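Local structure of structural protein (6WQ0) at residues C[74-79]-C[116-121]. The protein self-assembles into the helical, filamentous nucleocapsid of a rod-shaped archaeal virus, wrapping around the viral DNA and holding it in A-form. Residues are numbered along the deposited sequence; the frame is centred on the assembly and turned at random.
Sequences AIYQGY and EILDAV. With nucleotides of chain B.
Tyr76 and Tyr79, one helical turn apart on helix 71-89, reach across to Ile117, Leu118 and Val121 of helix 115-126. Tyr76 can be followed from its root outward. Its CB lies 4.2 Å from Val121 CG2. With CG beside the backbone N (chi1 -53°), the ring is directed along the neighbouring helix toward Ile117. CD1 meets Leu118 CD2, which sits at the ring edge near its plane, while Ile117 CG2 comes over one face, 3.9 Å from the ring centroid, in a CH-pi contact. Farther out, CE1 rests 3.6 Å from Ile117 CB, and CZ has Ile117 CB and CD1 beside it. The hydroxyl tip ends near Ile117 CD1 and is hydrogen-bonded to Asn114 N just before the second helix, which anchors the far end of a buried ring. Ile75 CB covers part of the opposite face.

Tyr79 leaves the helix at roughly a right angle to Tyr76, its CG anti to the backbone N (chi1 172°). That places one ring face over Leu118 CD2, 3.7 Å from the centroid, a second CH-pi contact; Val121 CG1 meets the ring edge, 4.0 Å from CD2. The same Leu118 methyl therefore touches the edge of one tyrosine and the face of the next.

The axes of the two short segments come within 10.2 Å and cross at -42°, and Tyr76 faces Leu118 in the register. Leu63 of helix 50-64 packs against Tyr76 and Ile117, while Val108 of helix 94-111 packs on Leu118. Away from this interface, Gln77 and Ala74 approach the thymidine nucleotide DT159 of chain B; Gln77 NE2 is 3.3 Å from O3' of DT159. This is a helix-helix contact in the buried apolar core of an all-helical coat protein, and helix 71-89 presents its other side to the DNA, as fits a capsid protein that wraps it.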
# COMPACT_ATOMS: atom_id res chain seq x y z
N ALA C 74 -30.65 82.07 2.37
CA ALA C 74 -30.98 80.93 3.22
C ALA C 74 -32.08 81.26 4.21
O ALA C 74 -33.01 80.47 4.39
CB ALA C 74 -29.74 80.43 3.95
N ILE C 75 -32.03 82.46 4.81
CA ILE C 75 -33.06 82.90 5.73
C ILE C 75 -34.43 82.60 5.15
O ILE C 75 -35.18 81.75 5.66
CB ILE C 75 -32.92 84.41 6.02
CG1 ILE C 75 -31.56 84.72 6.66
CG2 ILE C 75 -34.05 84.91 6.90
CD1 ILE C 75 -31.30 86.19 6.78
N TYR C 76 -34.74 83.21 4.01
CA TYR C 76 -36.05 83.04 3.43
C TYR C 76 -36.29 81.60 2.99
O TYR C 76 -37.37 81.06 3.24
CB TYR C 76 -36.24 84.03 2.29
CG TYR C 76 -35.94 85.43 2.74
CD1 TYR C 76 -36.87 86.15 3.47
CD2 TYR C 76 -34.72 86.03 2.47
CE1 TYR C 76 -36.60 87.42 3.91
CE2 TYR C 76 -34.44 87.30 2.90
CZ TYR C 76 -35.38 87.99 3.62
OH TYR C 76 -35.11 89.27 4.04
N GLN C 77 -35.27 80.95 2.43
CA GLN C 77 -35.41 79.53 2.12
C GLN C 77 -35.85 78.77 3.36
O GLN C 77 -36.87 78.08 3.33
CB GLN C 77 -34.10 78.97 1.58
CG GLN C 77 -33.82 79.34 0.14
CD GLN C 77 -34.69 78.60 -0.85
OE1 GLN C 77 -35.42 77.68 -0.48
NE2 GLN C 77 -34.62 78.98 -2.11
N GLY C 78 -35.14 78.97 4.47
CA GLY C 78 -35.53 78.31 5.70
C GLY C 78 -36.97 78.62 6.06
O GLY C 78 -37.77 77.70 6.26
N TYR C 79 -37.33 79.90 6.05
CA TYR C 79 -38.71 80.26 6.36
C TYR C 79 -39.66 79.50 5.46
O TYR C 79 -40.58 78.82 5.94
CB TYR C 79 -38.91 81.77 6.21
CG TYR C 79 -40.35 82.21 6.33
CD1 TYR C 79 -40.94 82.37 7.57
CD2 TYR C 79 -41.12 82.45 5.20
CE1 TYR C 79 -42.25 82.77 7.68
CE2 TYR C 79 -42.43 82.84 5.30
CZ TYR C 79 -42.99 83.00 6.54
OH TYR C 79 -44.30 83.39 6.64
N GLU C 116 -41.52 92.30 3.91
CA GLU C 116 -41.99 92.29 2.52
C GLU C 116 -41.62 90.99 1.81
O GLU C 116 -42.46 90.37 1.15
CB GLU C 116 -41.41 93.49 1.79
CG GLU C 116 -41.86 93.63 0.35
CD GLU C 116 -41.24 94.83 -0.33
OE1 GLU C 116 -40.44 95.53 0.31
OE2 GLU C 116 -41.56 95.07 -1.52
N ILE C 117 -40.36 90.55 1.95
CA ILE C 117 -39.95 89.30 1.32
C ILE C 117 -40.60 88.11 1.99
O ILE C 117 -40.90 87.11 1.34
CB ILE C 117 -38.42 89.20 1.31
CG1 ILE C 117 -37.80 90.53 0.89
CG2 ILE C 117 -37.96 88.09 0.38
CD1 ILE C 117 -36.32 90.48 0.70
N LEU C 118 -40.84 88.18 3.30
CA LEU C 118 -41.58 87.11 3.97
C LEU C 118 -42.99 86.99 3.42
O LEU C 118 -43.49 85.88 3.20
CB LEU C 118 -41.61 87.35 5.48
CG LEU C 118 -40.31 87.06 6.24
CD1 LEU C 118 -40.57 87.08 7.72
CD2 LEU C 118 -39.74 85.74 5.82
N ASP C 119 -43.64 88.13 3.16
CA ASP C 119 -44.96 88.11 2.54
C ASP C 119 -44.91 87.52 1.13
O ASP C 119 -45.79 86.75 0.75
CB ASP C 119 -45.56 89.51 2.51
CG ASP C 119 -45.83 90.06 3.88
OD1 ASP C 119 -45.57 89.34 4.87
OD2 ASP C 119 -46.29 91.21 3.99
N ALA C 120 -43.88 87.87 0.36
CA ALA C 120 -43.76 87.32 -0.99
C ALA C 120 -43.57 85.81 -0.96
O ALA C 120 -44.15 85.08 -1.78
CB ALA C 120 -42.60 87.99 -1.73
N VAL C 121 -42.76 85.31 -0.02
CA VAL C 121 -42.52 83.87 0.07
C VAL C 121 -43.78 83.14 0.51
O VAL C 121 -44.16 82.12 -0.09
CB VAL C 121 -41.34 83.59 1.03
CG1 VAL C 121 -41.17 82.10 1.21
CG2 VAL C 121 -40.07 84.19 0.48
P DT B 159 -29.84 73.02 -3.63
OP1 DT B 159 -30.43 73.24 -4.96
OP2 DT B 159 -28.43 73.33 -3.38
O5' DT B 159 -30.71 73.80 -2.54
C5' DT B 159 -31.61 74.81 -2.93
C4' DT B 159 -31.71 75.88 -1.87
O4' DT B 159 -31.38 75.31 -0.60
C3' DT B 159 -30.76 77.05 -2.06
O3' DT B 159 -31.48 78.19 -2.49
C2' DT B 159 -30.12 77.26 -0.67
C1' DT B 159 -30.91 76.33 0.24
N1 DT B 159 -30.08 75.72 1.32
C2 DT B 159 -30.23 76.15 2.61
O2 DT B 159 -31.01 77.02 2.94
N3 DT B 159 -29.43 75.53 3.52
C4 DT B 159 -28.51 74.53 3.27
O4 DT B 159 -27.83 74.04 4.16
C5 DT B 159 -28.40 74.13 1.89
C7 DT B 159 -27.43 73.06 1.49
C6 DT B 159 -29.18 74.73 1.00